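Local coordinates for rhusiopathiae surface protein B (Erysipelothrix rhusiopathiae, PDB 3V10) that probably binds collagen at the bacterial cell wall, this chain being the collagen-binding region of a longer, peptidoglycan-anchored surface adhesin, at residues 85-89 with 100-105; 165-169 with 279-285. One frame throughout, in Å; residues are numbered along the deposited sequence.

Interaction 1: residues 85-89 with 100-105; sequences ITLGE and EFMEDV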
loop_
_atom_site.group_PDB
_atom_site.type_symbol
_atom_site.label_atom_id
_atom_site.label_comp_id
_atom_site.label_asym_id
_atom_site.label_seq_id
_atom_site.Cartn_x
_atom_site.Cartn_y
_atom_site.Cartn_z
ATOM N N ILE A 85 2.919 -13.221 -25.172
ATOM C CA ILE A 85 3.460 -14.543 -24.979
ATOM C C ILE A 85 3.988 -14.604 -23.550
ATOM O O ILE A 85 4.658 -13.684 -23.093
ATOM C CB ILE A 85 4.578 -14.836 -26.021
ATOM C CG1 ILE A 85 5.443 -16.008 -25.564
ATOM C CG2 ILE A 85 5.421 -13.597 -26.243
ATOM C CD1 ILE A 85 4.673 -17.118 -24.898
ATOM N N THR A 86 3.647 -15.682 -22.846
ATOM C CA THR A 86 4.075 -15.878 -21.468
ATOM C C THR A 86 5.487 -16.444 -21.452
ATOM O O THR A 86 5.716 -17.588 -21.848
ATOM C CB THR A 86 3.123 -16.837 -20.736
ATOM O OG1 THR A 86 1.782 -16.349 -20.861
ATOM C CG2 THR A 86 3.485 -16.926 -19.263
ATOM N N LEU A 87 6.429 -15.625 -20.996
ATOM C CA LEU A 87 7.832 -16.010 -20.941
ATOM C C LEU A 87 8.311 -16.337 -19.541
ATOM O O LEU A 87 9.321 -17.009 -19.372
ATOM C CB LEU A 87 8.706 -14.893 -21.516
ATOM C CG LEU A 87 8.964 -14.925 -23.021
ATOM C CD1 LEU A 87 9.996 -15.963 -23.355
ATOM C CD2 LEU A 87 7.683 -15.214 -23.731
ATOM N N GLY A 88 7.594 -15.857 -18.534
ATOM C CA GLY A 88 8.016 -16.131 -17.178
ATOM C C GLY A 88 6.862 -16.168 -16.212
ATOM O O GLY A 88 5.719 -15.869 -16.564
ATOM N N GLU A 89 7.172 -16.540 -14.981
ATOM C CA GLU A 89 6.171 -16.627 -13.938
ATOM C C GLU A 89 6.792 -16.210 -12.615
ATOM O O GLU A 89 7.866 -16.687 -12.248
ATOM C CB GLU A 89 5.662 -18.066 -13.855
ATOM C CG GLU A 89 4.605 -18.328 -12.813
ATOM C CD GLU A 89 4.078 -19.744 -12.913
ATOM O OE1 GLU A 89 3.545 -20.100 -13.982
ATOM O OE2 GLU A 89 4.203 -20.502 -11.930
ATOM N N GLU A 100 10.604 -17.777 -12.618
ATOM C CA GLU A 100 10.909 -18.946 -13.438
ATOM C C GLU A 100 10.561 -18.687 -14.901
ATOM O O GLU A 100 9.514 -18.119 -15.209
ATOM C CB GLU A 100 10.137 -20.173 -12.931
ATOM C CG GLU A 100 10.301 -21.416 -13.801
ATOM C CD GLU A 100 9.487 -22.599 -13.299
ATOM O OE1 GLU A 100 8.282 -22.415 -13.025
ATOM O OE2 GLU A 100 10.045 -23.713 -13.187
ATOM N N PHE A 101 11.456 -19.092 -15.796
ATOM C CA PHE A 101 11.240 -18.930 -17.226
ATOM C C PHE A 101 10.281 -20.013 -17.711
ATOM O O PHE A 101 10.404 -21.174 -17.328
ATOM C CB PHE A 101 12.576 -19.049 -17.970
ATOM C CG PHE A 101 13.469 -17.847 -17.815
ATOM C CD1 PHE A 101 13.252 -16.704 -18.576
ATOM C CD2 PHE A 101 14.525 -17.859 -16.907
ATOM C CE1 PHE A 101 14.072 -15.588 -18.441
ATOM C CE2 PHE A 101 15.353 -16.743 -16.763
ATOM C CZ PHE A 101 15.125 -15.606 -17.532
ATOM N N MET A 102 9.328 -19.633 -18.555
ATOM C CA MET A 102 8.354 -20.580 -19.084
ATOM C C MET A 102 8.782 -21.111 -20.450
ATOM O O MET A 102 9.747 -20.628 -21.041
ATOM C CB MET A 102 6.971 -19.921 -19.180
ATOM C CG MET A 102 6.334 -19.587 -17.829
ATOM S SD MET A 102 5.884 -21.045 -16.827
ATOM C CE MET A 102 7.272 -21.168 -15.748
ATOM N N GLU A 103 8.047 -22.106 -20.939
ATOM C CA GLU A 103 8.311 -22.755 -22.222
ATOM C C GLU A 103 8.687 -21.841 -23.390
ATOM O O GLU A 103 9.692 -22.065 -24.066
ATOM C CB GLU A 103 7.088 -23.585 -22.629
ATOM C CG GLU A 103 7.231 -24.342 -23.942
ATOM C CD GLU A 103 8.280 -25.432 -23.874
ATOM O OE1 GLU A 103 8.421 -26.055 -22.798
ATOM O OE2 GLU A 103 8.950 -25.677 -24.898
ATOM N N ASP A 104 7.884 -20.812 -23.629
ATOM C CA ASP A 104 8.134 -19.922 -24.751
ATOM C C ASP A 104 9.379 -19.052 -24.717
ATOM O O ASP A 104 9.582 -18.235 -25.612
ATOM C CB ASP A 104 6.907 -19.055 -25.005
ATOM C CG ASP A 104 5.747 -19.852 -25.571
ATOM O OD1 ASP A 104 5.880 -20.372 -26.699
ATOM O OD2 ASP A 104 4.707 -19.965 -24.887
ATOM N N VAL A 105 10.221 -19.217 -23.702
ATOM C CA VAL A 105 11.440 -18.425 -23.664
ATOM C C VAL A 105 12.338 -18.943 -24.780
ATOM O O VAL A 105 13.273 -18.272 -25.213
ATOM C CB VAL A 105 12.160 -18.543 -22.303
ATOM C CG1 VAL A 105 12.708 -19.941 -22.120
ATOM C CG2 VAL A 105 13.268 -17.498 -22.212
HETATM O O HOH W 1 5.346 -20.213 -22.324
HETATM O O HOH W 2 6.638 -20.936 -11.599
#
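Met-102 lays its bent side chain over the backbone of Gly-88, with Met-102 CG 3.8 Å from Gly-88 C. Two turns, at chi2 (-67°) and chi3 (97°), carry the thioether on to the side chain of Glu-89, where SD passes the carboxylate at OE1 and the terminal CE reaches CB. Thr-86 runs beside the same methionine. Beneath this cover the strands 85-93 and 96-101 of a beta hairpin in the bacterial Ig domain pair antiparallel. Glu-89 and Glu-100 form a hydrogen-bonded pair: Glu-89 N donates to Glu-100 O at 2.8 Å, and Glu-100 N donates back to Glu-89 O at 3.0 Å. Gly-88 and Phe-101 follow as a non-hydrogen-bonded pair. On the other edge of strand 85-93, Leu-87 and Gly-88 both face Val-75 of strand 71-77, a classic beta bulge. Leu-87 O accepts a nearly straight bond from Met-102 N (2.7 Å, 175° at the hydrogen), the donor standing above the carbonyl plane. Past Met-102 the chain turns into a 3-10 segment, and a water joins it to the strand: it donates to Thr-86 O (2.7 Å) and to Asp-104 OD2, and accepts from Asp-104 N. A second water lies between Glu-89 OE2 and Glu-100 OE1, whose like charges, 4.6 Å apart, it may partly screen.

Interaction 2: residues 165-169 with 279-285; sequences IFYWK and NSSTIEY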
loop_
_atom_site.group_PDB
_atom_site.type_symbol
_atom_site.label_atom_id
_atom_site.label_comp_id
_atom_site.label_asym_id
_atom_site.label_seq_id
_atom_site.Cartn_x
_atom_site.Cartn_y
_atom_site.Cartn_z
ATOM N N ILE A 165 -6.424 16.391 17.291
ATOM C CA ILE A 165 -6.859 16.738 15.938
ATOM C C ILE A 165 -8.302 16.299 15.729
ATOM O O ILE A 165 -8.619 15.112 15.801
ATOM C CB ILE A 165 -5.968 16.063 14.869
ATOM C CG1 ILE A 165 -4.509 16.477 15.077
ATOM C CG2 ILE A 165 -6.430 16.456 13.466
ATOM C CD1 ILE A 165 -4.293 17.979 15.082
ATOM N N PHE A 166 -9.173 17.261 15.449
ATOM C CA PHE A 166 -10.582 16.960 15.263
ATOM C C PHE A 166 -10.901 16.032 14.103
ATOM O O PHE A 166 -11.767 15.173 14.227
ATOM C CB PHE A 166 -11.389 18.245 15.106
ATOM C CG PHE A 166 -12.867 18.013 15.035
ATOM C CD1 PHE A 166 -13.491 17.760 13.818
ATOM C CD2 PHE A 166 -13.637 18.018 16.194
ATOM C CE1 PHE A 166 -14.860 17.515 13.759
ATOM C CE2 PHE A 166 -15.005 17.773 16.146
ATOM C CZ PHE A 166 -15.619 17.520 14.924
ATOM N N TYR A 167 -10.223 16.206 12.977
ATOM C CA TYR A 167 -10.497 15.354 11.823
ATOM C C TYR A 167 -9.301 15.116 10.924
ATOM O O TYR A 167 -8.555 16.039 10.600
ATOM C CB TYR A 167 -11.625 15.957 10.972
ATOM C CG TYR A 167 -11.844 15.246 9.639
ATOM C CD1 TYR A 167 -12.368 13.961 9.597
ATOM C CD2 TYR A 167 -11.481 15.850 8.434
ATOM C CE1 TYR A 167 -12.529 13.283 8.387
ATOM C CE2 TYR A 167 -11.632 15.188 7.215
ATOM C CZ TYR A 167 -12.159 13.897 7.203
ATOM O OH TYR A 167 -12.313 13.214 6.023
ATOM N N TRP A 168 -9.120 13.864 10.525
ATOM C CA TRP A 168 -8.058 13.523 9.593
ATOM C C TRP A 168 -8.419 12.193 8.954
ATOM O O TRP A 168 -9.161 11.394 9.525
ATOM C CB TRP A 168 -6.690 13.462 10.285
ATOM C CG TRP A 168 -6.412 12.206 11.031
ATOM C CD1 TRP A 168 -5.853 11.061 10.533
ATOM C CD2 TRP A 168 -6.658 11.967 12.416
ATOM N NE1 TRP A 168 -5.733 10.122 11.533
ATOM C CE2 TRP A 168 -6.222 10.653 12.698
ATOM C CE3 TRP A 168 -7.206 12.736 13.451
ATOM C CZ2 TRP A 168 -6.317 10.089 13.975
ATOM C CZ3 TRP A 168 -7.298 12.174 14.726
ATOM C CH2 TRP A 168 -6.856 10.864 14.973
ATOM N N LYS A 169 -7.914 11.981 7.748
ATOM C CA LYS A 169 -8.188 10.761 7.016
ATOM C C LYS A 169 -6.881 10.057 6.664
ATOM O O LYS A 169 -5.853 10.697 6.468
ATOM C CB LYS A 169 -8.961 11.099 5.742
ATOM C CG LYS A 169 -8.196 11.979 4.787
ATOM C CD LYS A 169 -7.640 11.160 3.651
ATOM C CE LYS A 169 -8.727 10.798 2.658
ATOM N NZ LYS A 169 -9.865 10.080 3.286
ATOM N N ASN A 279 -7.586 10.460 -2.488
ATOM C CA ASN A 279 -8.867 10.654 -1.838
ATOM C C ASN A 279 -8.780 12.018 -1.168
ATOM O O ASN A 279 -7.825 12.299 -0.444
ATOM C CB ASN A 279 -9.122 9.573 -0.790
ATOM C CG ASN A 279 -10.505 9.673 -0.184
ATOM O OD1 ASN A 279 -11.504 9.758 -0.896
ATOM N ND2 ASN A 279 -10.571 9.659 1.137
ATOM N N SER A 280 -9.763 12.868 -1.422
ATOM C CA SER A 280 -9.764 14.191 -0.820
ATOM C C SER A 280 -11.091 14.368 -0.103
ATOM O O SER A 280 -12.085 13.755 -0.482
ATOM C CB SER A 280 -9.581 15.271 -1.892
ATOM O OG SER A 280 -10.657 15.297 -2.814
ATOM N N SER A 281 -11.103 15.174 0.948
ATOM C CA SER A 281 -12.341 15.403 1.685
ATOM C C SER A 281 -12.371 16.801 2.279
ATOM O O SER A 281 -11.327 17.437 2.452
ATOM C CB SER A 281 -12.505 14.356 2.798
ATOM O OG SER A 281 -11.538 14.516 3.830
ATOM N N THR A 282 -13.577 17.288 2.556
ATOM C CA THR A 282 -13.763 18.597 3.161
ATOM C C THR A 282 -14.680 18.402 4.360
ATOM O O THR A 282 -15.504 17.489 4.381
ATOM C CB THR A 282 -14.390 19.608 2.166
ATOM O OG1 THR A 282 -15.693 19.161 1.767
ATOM C CG2 THR A 282 -13.510 19.739 0.927
ATOM N N ILE A 283 -14.517 19.237 5.375
ATOM C CA ILE A 283 -15.352 19.114 6.555
ATOM C C ILE A 283 -15.775 20.496 7.013
ATOM O O ILE A 283 -15.062 21.479 6.792
ATOM C CB ILE A 283 -14.592 18.382 7.707
ATOM C CG1 ILE A 283 -15.540 18.120 8.880
ATOM C CG2 ILE A 283 -13.384 19.210 8.163
ATOM C CD1 ILE A 283 -14.916 17.308 9.993
ATOM N N GLU A 284 -16.954 20.573 7.609
ATOM C CA GLU A 284 -17.446 21.835 8.128
ATOM C C GLU A 284 -18.232 21.558 9.387
ATOM O O GLU A 284 -18.989 20.587 9.464
ATOM C CB GLU A 284 -18.337 22.555 7.118
ATOM C CG GLU A 284 -18.521 24.034 7.462
ATOM C CD GLU A 284 -19.169 24.822 6.342
ATOM O OE1 GLU A 284 -20.372 25.135 6.449
ATOM O OE2 GLU A 284 -18.468 25.116 5.348
ATOM N N TYR A 285 -18.034 22.420 10.376
ATOM C CA TYR A 285 -18.718 22.318 11.659
ATOM C C TYR A 285 -18.326 23.530 12.492
ATOM O O TYR A 285 -17.437 24.281 12.112
ATOM C CB TYR A 285 -18.284 21.053 12.406
ATOM C CG TYR A 285 -16.800 20.991 12.712
ATOM C CD1 TYR A 285 -15.875 20.697 11.712
ATOM C CD2 TYR A 285 -16.321 21.261 13.994
ATOM C CE1 TYR A 285 -14.504 20.673 11.977
ATOM C CE2 TYR A 285 -14.951 21.240 14.269
ATOM C CZ TYR A 285 -14.051 20.947 13.256
ATOM O OH TYR A 285 -12.697 20.936 13.521
#
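Phe-166 and Tyr-285 form an offset stack, their ring centroids 4.0 Å apart and their planes inclined by only 15°. The two rings reach over each other from opposite sides of the contact, so the phenol end of the tyrosine extends back over the root of the phenylalanine, with Tyr-285 OH 3.3 Å from Phe-166 CG. Ile-283 fills in beside the stack: its CD1 sits at the edge of the Phe-166 ring, in plane, 3.8 Å from CE1, and also packs against Tyr-167 CB at 3.7 Å. With CG1 anti to the backbone N (chi1 -173°) and chi2 likewise extended, the isoleucine reaches across to Phe-166 and Tyr-167. Strands 167-169 and 279-285 run antiparallel at 168° with their axes 8.7 Å apart, face to face across the core of the beta sandwich in the collagen-binding domain rather than as neighbours in one sheet. Val-200 of strand 198-204 adds to the apolar layer around Tyr-167 and Ile-283. Farther along, Tyr-167 OH donates to Ser-281 OG at 2.7 Å, and the serine hydroxyl is also hydrogen-bonded to Thr-301 O. The Lys-169 end and the Asn-279 amide are modelled too close, their detail doubtful; the lysine also makes a weak, long ion pair with Asp-202. The contact thus grades from stacked rings to buried polar groups, and the shared serine hydroxyl gives the phenol of Tyr-167 a fixed partner inside the core.

In the fold
Interaction 1 and interaction 2 lie in different domains, on opposite sides of the chain's centre, with centres 48 Å apart and nearest atoms about 32 Å apart. Interaction 1 is complete in the N-terminal Ig-like domain before the chain reaches the collagen-binding domain of interaction 2. They share no sheet. The first is local, within the hairpin of strands 85-93 and 96-101; the second joins two sheets through segments 165-169 and 279-285, 110 residues apart. Beyond it the chain's end returns as strand 311-315 to the first domain's sheet, beside strand 71-77, the neighbour of 85-93, consistent with the closing latch of the Collagen Hug model.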